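Local coordinates for protein PHOX (Pseudomonas fluorescens, PDB 4A9V) that probably hydrolyses phosphate monoesters as an alkaline phosphatase, using an iron-calcium cofactor held within a beta-propeller, at residues A[418-432]-A[444-458]. Numbering follows the deposited sequence.
Sequences PNPREKNVYGQILRW and FAWDLFVVAGNPSVH
G453 CA lies over one face of the Y426 ring in a CH-pi contact, 3.9 Å from its centroid, while V425 CG2 covers the opposite face; glycine suits this place because it adds no side-chain bulk beside R421 NH1. At the ring's far end the hydroxyl meets the edge of H458, and Y426 OH bonds to D502 O. The R421 guanidinium carries V451 CG1 over the centre of one face and meets A452 O in its plane, where NH1 (2.8 Å) and NH2 (2.9 Å) both hold that one carbonyl oxygen. P418 CD sits over a face of W446, offset toward the rim; this CH2, slightly polarised by the adjoining ring nitrogen, suits the electron-rich indole.

R431 meets D447 through its guanidinium edge: NE takes the syn lone pair of OD1, and NH2 meets OD2 20° out of the carboxylate plane, both at 2.9 Å. A bend at chi3 (58°) turns this edge to its strand neighbour, and F449 CD1 lies over one guanidinium face, offset toward the rim. H338 also bonds to D447 OD2. R431 and D447 form a hydrogen-bonded pair of the antiparallel hairpin 428-434/443-451, from which R421, Y426, A452 and G453 extend as loops. At a classic bulge I429 is matched by both F449 and V450, and I429 N donates to V450 O.

Two bonds to two oxygens thus fix the R431 plane, whereas R421 pivots on one oxygen, steadied by NH1 to P462 O and by V451; the R431 guanidinium would tend to keep buried D447 ionised.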
loop_
_atom_site.group_PDB
_atom_site.type_symbol
_atom_site.label_atom_id
_atom_site.label_comp_id
_atom_site.label_asym_id
_atom_site.label_seq_id
_atom_site.Cartn_x
_atom_site.Cartn_y
_atom_site.Cartn_z
ATOM N N PRO A 418 14.736 15.022 6.398
ATOM C CA PRO A 418 13.730 14.086 6.883
ATOM C C PRO A 418 14.225 12.643 6.992
ATOM O O PRO A 418 13.435 11.754 7.327
ATOM C CB PRO A 418 12.620 14.215 5.846
ATOM C CG PRO A 418 13.344 14.563 4.581
ATOM C CD PRO A 418 14.448 15.480 5.027
ATOM N N ASN A 419 15.519 12.434 6.717
ATOM C CA ASN A 419 16.172 11.125 6.847
ATOM C C ASN A 419 17.397 11.257 7.775
ATOM O O ASN A 419 18.541 11.270 7.313
ATOM C CB ASN A 419 16.571 10.580 5.469
ATOM C CG ASN A 419 15.405 10.563 4.488
ATOM O OD1 ASN A 419 14.517 9.715 4.574
ATOM N ND2 ASN A 419 15.426 11.479 3.523
ATOM N N PRO A 420 17.152 11.419 9.089
ATOM C CA PRO A 420 18.171 11.978 9.988
ATOM C C PRO A 420 19.155 10.974 10.606
ATOM O O PRO A 420 20.007 11.384 11.393
ATOM C CB PRO A 420 17.332 12.616 11.089
ATOM C CG PRO A 420 16.115 11.754 11.151
ATOM C CD PRO A 420 15.813 11.463 9.701
ATOM N N ARG A 421 19.021 9.685 10.296
ATOM C CA ARG A 421 19.852 8.652 10.929
ATOM C C ARG A 421 20.440 7.702 9.899
ATOM O O ARG A 421 19.713 7.087 9.118
ATOM C CB ARG A 421 19.037 7.837 11.941
ATOM C CG ARG A 421 18.547 8.643 13.130
ATOM C CD ARG A 421 17.714 7.819 14.101
ATOM N NE ARG A 421 16.510 7.303 13.458
ATOM C CZ ARG A 421 15.546 6.649 14.091
ATOM N NH1 ARG A 421 15.617 6.456 15.398
ATOM N NH2 ARG A 421 14.500 6.205 13.416
ATOM N N GLU A 422 21.737 7.441 10.017
ATOM C CA GLU A 422 22.355 6.358 9.264
ATOM C C GLU A 422 21.771 5.023 9.712
ATOM O O GLU A 422 21.333 4.877 10.851
ATOM C CB GLU A 422 23.868 6.348 9.489
ATOM C CG GLU A 422 24.244 5.904 10.893
ATOM C CD GLU A 422 25.727 5.671 11.097
ATOM O OE1 GLU A 422 26.514 5.864 10.145
ATOM O OE2 GLU A 422 26.108 5.383 12.252
ATOM N N LYS A 423 21.814 4.031 8.830
ATOM C CA LYS A 423 21.542 2.651 9.223
ATOM C C LYS A 423 20.221 2.593 10.006
ATOM O O LYS A 423 20.144 2.085 11.123
ATOM C CB LYS A 423 22.708 2.078 10.032
ATOM C CG LYS A 423 24.008 2.051 9.250
ATOM C CD LYS A 423 25.187 1.585 10.091
ATOM C CE LYS A 423 26.494 1.698 9.319
ATOM N NZ LYS A 423 27.684 1.358 10.150
ATOM N N ASN A 424 19.178 3.132 9.390
ATOM C CA ASN A 424 17.914 3.393 10.050
ATOM C C ASN A 424 17.055 2.127 10.083
ATOM O O ASN A 424 16.569 1.666 9.051
ATOM C CB ASN A 424 17.210 4.499 9.266
ATOM C CG ASN A 424 15.803 4.777 9.752
ATOM O OD1 ASN A 424 15.448 4.476 10.894
ATOM N ND2 ASN A 424 15.016 5.441 8.905
ATOM N N VAL A 425 16.941 1.525 11.264
ATOM C CA VAL A 425 16.175 0.297 11.416
ATOM C C VAL A 425 14.757 0.519 11.939
ATOM O O VAL A 425 13.974 -0.428 11.996
ATOM C CB VAL A 425 16.911 -0.735 12.301
ATOM C CG1 VAL A 425 18.296 -1.025 11.739
ATOM C CG2 VAL A 425 16.996 -0.271 13.746
ATOM N N TYR A 426 14.431 1.752 12.327
ATOM C CA TYR A 426 13.159 2.016 13.006
ATOM C C TYR A 426 12.129 2.788 12.187
ATOM O O TYR A 426 10.934 2.600 12.383
ATOM C CB TYR A 426 13.381 2.754 14.322
ATOM C CG TYR A 426 14.199 1.983 15.333
ATOM C CD1 TYR A 426 13.689 0.851 15.950
ATOM C CD2 TYR A 426 15.458 2.431 15.725
ATOM C CE1 TYR A 426 14.425 0.167 16.907
ATOM C CE2 TYR A 426 16.189 1.765 16.694
ATOM C CZ TYR A 426 15.658 0.655 17.301
ATOM O OH TYR A 426 16.417 0.003 18.252
ATOM N N GLY A 427 12.586 3.738 11.374
ATOM C CA GLY A 427 11.679 4.566 10.587
ATOM C C GLY A 427 11.193 5.828 11.279
ATOM O O GLY A 427 11.576 6.150 12.411
ATOM N N GLN A 428 10.347 6.555 10.563
ATOM C CA GLN A 428 9.872 7.851 11.003
ATOM C C GLN A 428 8.631 8.209 10.180
ATOM O O GLN A 428 8.341 7.558 9.169
ATOM C CB GLN A 428 10.973 8.928 10.868
ATOM C CG GLN A 428 11.462 9.192 9.444
ATOM C CD GLN A 428 12.717 8.411 9.078
ATOM O OE1 GLN A 428 13.092 7.454 9.752
ATOM N NE2 GLN A 428 13.325 8.769 7.955
ATOM N N ILE A 429 7.845 9.153 10.691
ATOM C CA ILE A 429 6.680 9.656 9.966
ATOM C C ILE A 429 6.900 11.125 9.633
ATOM O O ILE A 429 7.126 11.967 10.520
ATOM C CB ILE A 429 5.360 9.473 10.740
ATOM C CG1 ILE A 429 5.170 7.996 11.095
ATOM C CG2 ILE A 429 4.202 10.000 9.903
ATOM C CD1 ILE A 429 3.912 7.703 11.888
ATOM N N LEU A 430 6.862 11.405 8.338
ATOM C CA LEU A 430 7.057 12.718 7.764
ATOM C C LEU A 430 5.708 13.406 7.555
ATOM O O LEU A 430 4.745 12.765 7.141
ATOM C CB LEU A 430 7.765 12.528 6.422
ATOM C CG LEU A 430 7.875 13.705 5.464
ATOM C CD1 LEU A 430 8.730 14.819 6.041
ATOM C CD2 LEU A 430 8.446 13.214 4.148
ATOM N N ARG A 431 5.628 14.689 7.896
ATOM C CA ARG A 431 4.440 15.499 7.666
ATOM C C ARG A 431 4.808 16.680 6.791
ATOM O O ARG A 431 5.875 17.270 6.964
ATOM C CB ARG A 431 3.877 15.985 9.010
ATOM C CG ARG A 431 2.801 17.048 8.897
ATOM C CD ARG A 431 2.037 17.235 10.197
ATOM N NE ARG A 431 2.914 17.593 11.303
ATOM C CZ ARG A 431 2.551 17.569 12.583
ATOM N NH1 ARG A 431 1.307 17.256 12.920
ATOM N NH2 ARG A 431 3.443 17.839 13.523
ATOM N N TRP A 432 3.894 17.094 5.916
ATOM C CA TRP A 432 4.027 18.394 5.273
ATOM C C TRP A 432 2.727 19.137 5.220
ATOM O O TRP A 432 1.634 18.562 5.244
ATOM C CB TRP A 432 4.687 18.329 3.885
ATOM C CG TRP A 432 3.972 17.502 2.848
ATOM C CD1 TRP A 432 3.044 17.920 1.900
ATOM C CD2 TRP A 432 4.245 16.109 2.519
ATOM N NE1 TRP A 432 2.729 16.894 1.044
ATOM C CE2 TRP A 432 3.424 15.778 1.364
ATOM C CE3 TRP A 432 5.090 15.151 3.034
ATOM C CZ2 TRP A 432 3.465 14.521 0.770
ATOM C CZ3 TRP A 432 5.109 13.887 2.451
ATOM C CH2 TRP A 432 4.296 13.572 1.364
ATOM N N PHE A 444 6.087 23.476 0.276
ATOM C CA PHE A 444 5.484 23.063 1.524
ATOM C C PHE A 444 6.489 23.193 2.664
ATOM O O PHE A 444 7.704 23.261 2.437
ATOM C CB PHE A 444 4.963 21.621 1.419
ATOM C CG PHE A 444 5.988 20.632 0.935
ATOM C CD1 PHE A 444 6.932 20.109 1.808
ATOM C CD2 PHE A 444 6.033 20.240 -0.390
ATOM C CE1 PHE A 444 7.896 19.221 1.365
ATOM C CE2 PHE A 444 6.987 19.346 -0.835
ATOM C CZ PHE A 444 7.882 18.794 0.056
ATOM N N ALA A 445 5.957 23.238 3.882
ATOM C CA ALA A 445 6.743 23.081 5.094
ATOM C C ALA A 445 6.648 21.626 5.548
ATOM O O ALA A 445 5.572 21.051 5.531
ATOM C CB ALA A 445 6.195 24.004 6.168
ATOM N N TRP A 446 7.758 21.048 5.990
ATOM C CA TRP A 446 7.751 19.674 6.484
ATOM C C TRP A 446 8.291 19.583 7.890
ATOM O O TRP A 446 9.061 20.441 8.342
ATOM C CB TRP A 446 8.512 18.742 5.531
ATOM C CG TRP A 446 9.995 19.008 5.447
ATOM C CD1 TRP A 446 10.655 19.782 4.511
ATOM C CD2 TRP A 446 11.036 18.509 6.339
ATOM N NE1 TRP A 446 12.006 19.800 4.761
ATOM C CE2 TRP A 446 12.292 19.066 5.855
ATOM C CE3 TRP A 446 11.042 17.724 7.476
ATOM C CZ2 TRP A 446 13.486 18.882 6.536
ATOM C CZ3 TRP A 446 12.251 17.522 8.136
ATOM C CH2 TRP A 446 13.438 18.111 7.692
ATOM N N ASP A 447 7.887 18.532 8.598
ATOM C CA ASP A 447 8.468 18.200 9.902
ATOM C C ASP A 447 8.395 16.694 10.102
ATOM O O ASP A 447 7.598 16.014 9.464
ATOM C CB ASP A 447 7.755 18.950 11.052
ATOM C CG ASP A 447 6.346 18.429 11.335
ATOM O OD1 ASP A 447 5.454 18.616 10.477
ATOM O OD2 ASP A 447 6.121 17.863 12.430
ATOM N N LEU A 448 9.249 16.163 10.972
ATOM C CA LEU A 448 9.110 14.756 11.361
ATOM C C LEU A 448 8.168 14.640 12.557
ATOM O O LEU A 448 8.513 14.962 13.696
ATOM C CB LEU A 448 10.448 14.096 11.651
ATOM C CG LEU A 448 11.344 13.875 10.423
ATOM C CD1 LEU A 448 12.585 13.076 10.798
ATOM C CD2 LEU A 448 10.610 13.203 9.270
ATOM N N PHE A 449 6.959 14.168 12.274
ATOM C CA PHE A 449 5.927 13.985 13.285
ATOM C C PHE A 449 6.355 12.995 14.369
ATOM O O PHE A 449 6.054 13.193 15.540
ATOM C CB PHE A 449 4.632 13.512 12.608
ATOM C CG PHE A 449 3.520 13.222 13.568
ATOM C CD1 PHE A 449 2.911 14.246 14.269
ATOM C CD2 PHE A 449 3.142 11.921 13.845
ATOM C CE1 PHE A 449 1.960 13.984 15.233
ATOM C CE2 PHE A 449 2.144 11.656 14.763
ATOM C CZ PHE A 449 1.575 12.689 15.485
ATOM N N VAL A 450 7.059 11.934 13.986
ATOM C CA VAL A 450 7.668 11.044 14.965
ATOM C C VAL A 450 8.904 10.415 14.345
ATOM O O VAL A 450 8.962 10.209 13.134
ATOM C CB VAL A 450 6.672 9.969 15.467
ATOM C CG1 VAL A 450 6.319 8.985 14.373
ATOM C CG2 VAL A 450 7.235 9.244 16.686
ATOM N N VAL A 451 9.912 10.169 15.171
ATOM C CA VAL A 451 11.057 9.358 14.798
ATOM C C VAL A 451 11.037 8.108 15.668
ATOM O O VAL A 451 11.163 8.204 16.888
ATOM C CB VAL A 451 12.382 10.120 14.985
ATOM C CG1 VAL A 451 13.540 9.269 14.490
ATOM C CG2 VAL A 451 12.341 11.458 14.255
ATOM N N ALA A 452 10.696 6.967 15.078
ATOM C CA ALA A 452 10.580 5.749 15.858
ATOM C C ALA A 452 11.939 5.351 16.415
ATOM O O ALA A 452 12.980 5.667 15.843
ATOM C CB ALA A 452 9.991 4.631 15.011
ATOM N N GLY A 453 11.920 4.654 17.541
ATOM C CA GLY A 453 13.147 4.191 18.154
ATOM C C GLY A 453 12.865 3.304 19.342
ATOM O O GLY A 453 11.713 2.991 19.646
ATOM N N ASN A 454 13.933 2.896 20.012
ATOM C CA ASN A 454 13.815 2.047 21.183
ATOM C C ASN A 454 14.524 2.696 22.364
ATOM O O ASN A 454 15.728 2.529 22.539
ATOM C CB ASN A 454 14.412 0.662 20.921
ATOM C CG ASN A 454 14.058 -0.330 22.012
ATOM O OD1 ASN A 454 13.983 0.034 23.192
ATOM N ND2 ASN A 454 13.776 -1.567 21.622
ATOM N N PRO A 455 13.791 3.489 23.150
ATOM C CA PRO A 455 14.406 4.204 24.266
ATOM C C PRO A 455 14.722 3.305 25.460
ATOM O O PRO A 455 15.406 3.743 26.377
ATOM C CB PRO A 455 13.352 5.247 24.647
ATOM C CG PRO A 455 12.062 4.687 24.154
ATOM C CD PRO A 455 12.408 3.938 22.901
ATOM N N SER A 456 14.307 2.044 25.411
ATOM C CA SER A 456 14.721 1.073 26.421
ATOM C C SER A 456 16.141 0.573 26.163
ATOM O O SER A 456 16.937 0.429 27.091
ATOM C CB SER A 456 13.748 -0.104 26.461
ATOM O OG SER A 456 12.526 0.274 27.061
ATOM N N VAL A 457 16.473 0.395 24.890
ATOM C CA VAL A 457 17.740 -0.198 24.489
ATOM C C VAL A 457 18.764 0.892 24.161
ATOM O O VAL A 457 19.959 0.716 24.393
ATOM C CB VAL A 457 17.534 -1.115 23.271
ATOM C CG1 VAL A 457 18.866 -1.622 22.747
ATOM C CG2 VAL A 457 16.608 -2.274 23.622
ATOM N N HIS A 458 18.281 2.033 23.673
ATOM C CA HIS A 458 19.146 3.075 23.117
ATOM C C HIS A 458 18.837 4.435 23.696
ATOM O O HIS A 458 18.887 5.449 22.998
ATOM C CB HIS A 458 19.028 3.112 21.592
ATOM C CG HIS A 458 19.530 1.862 20.911
ATOM N ND1 HIS A 458 20.815 1.457 20.988
ATOM C CD2 HIS A 458 18.870 0.931 20.116
ATOM C CE1 HIS A 458 20.974 0.349 20.242
ATOM N NE2 HIS A 458 19.775 0.008 19.742
#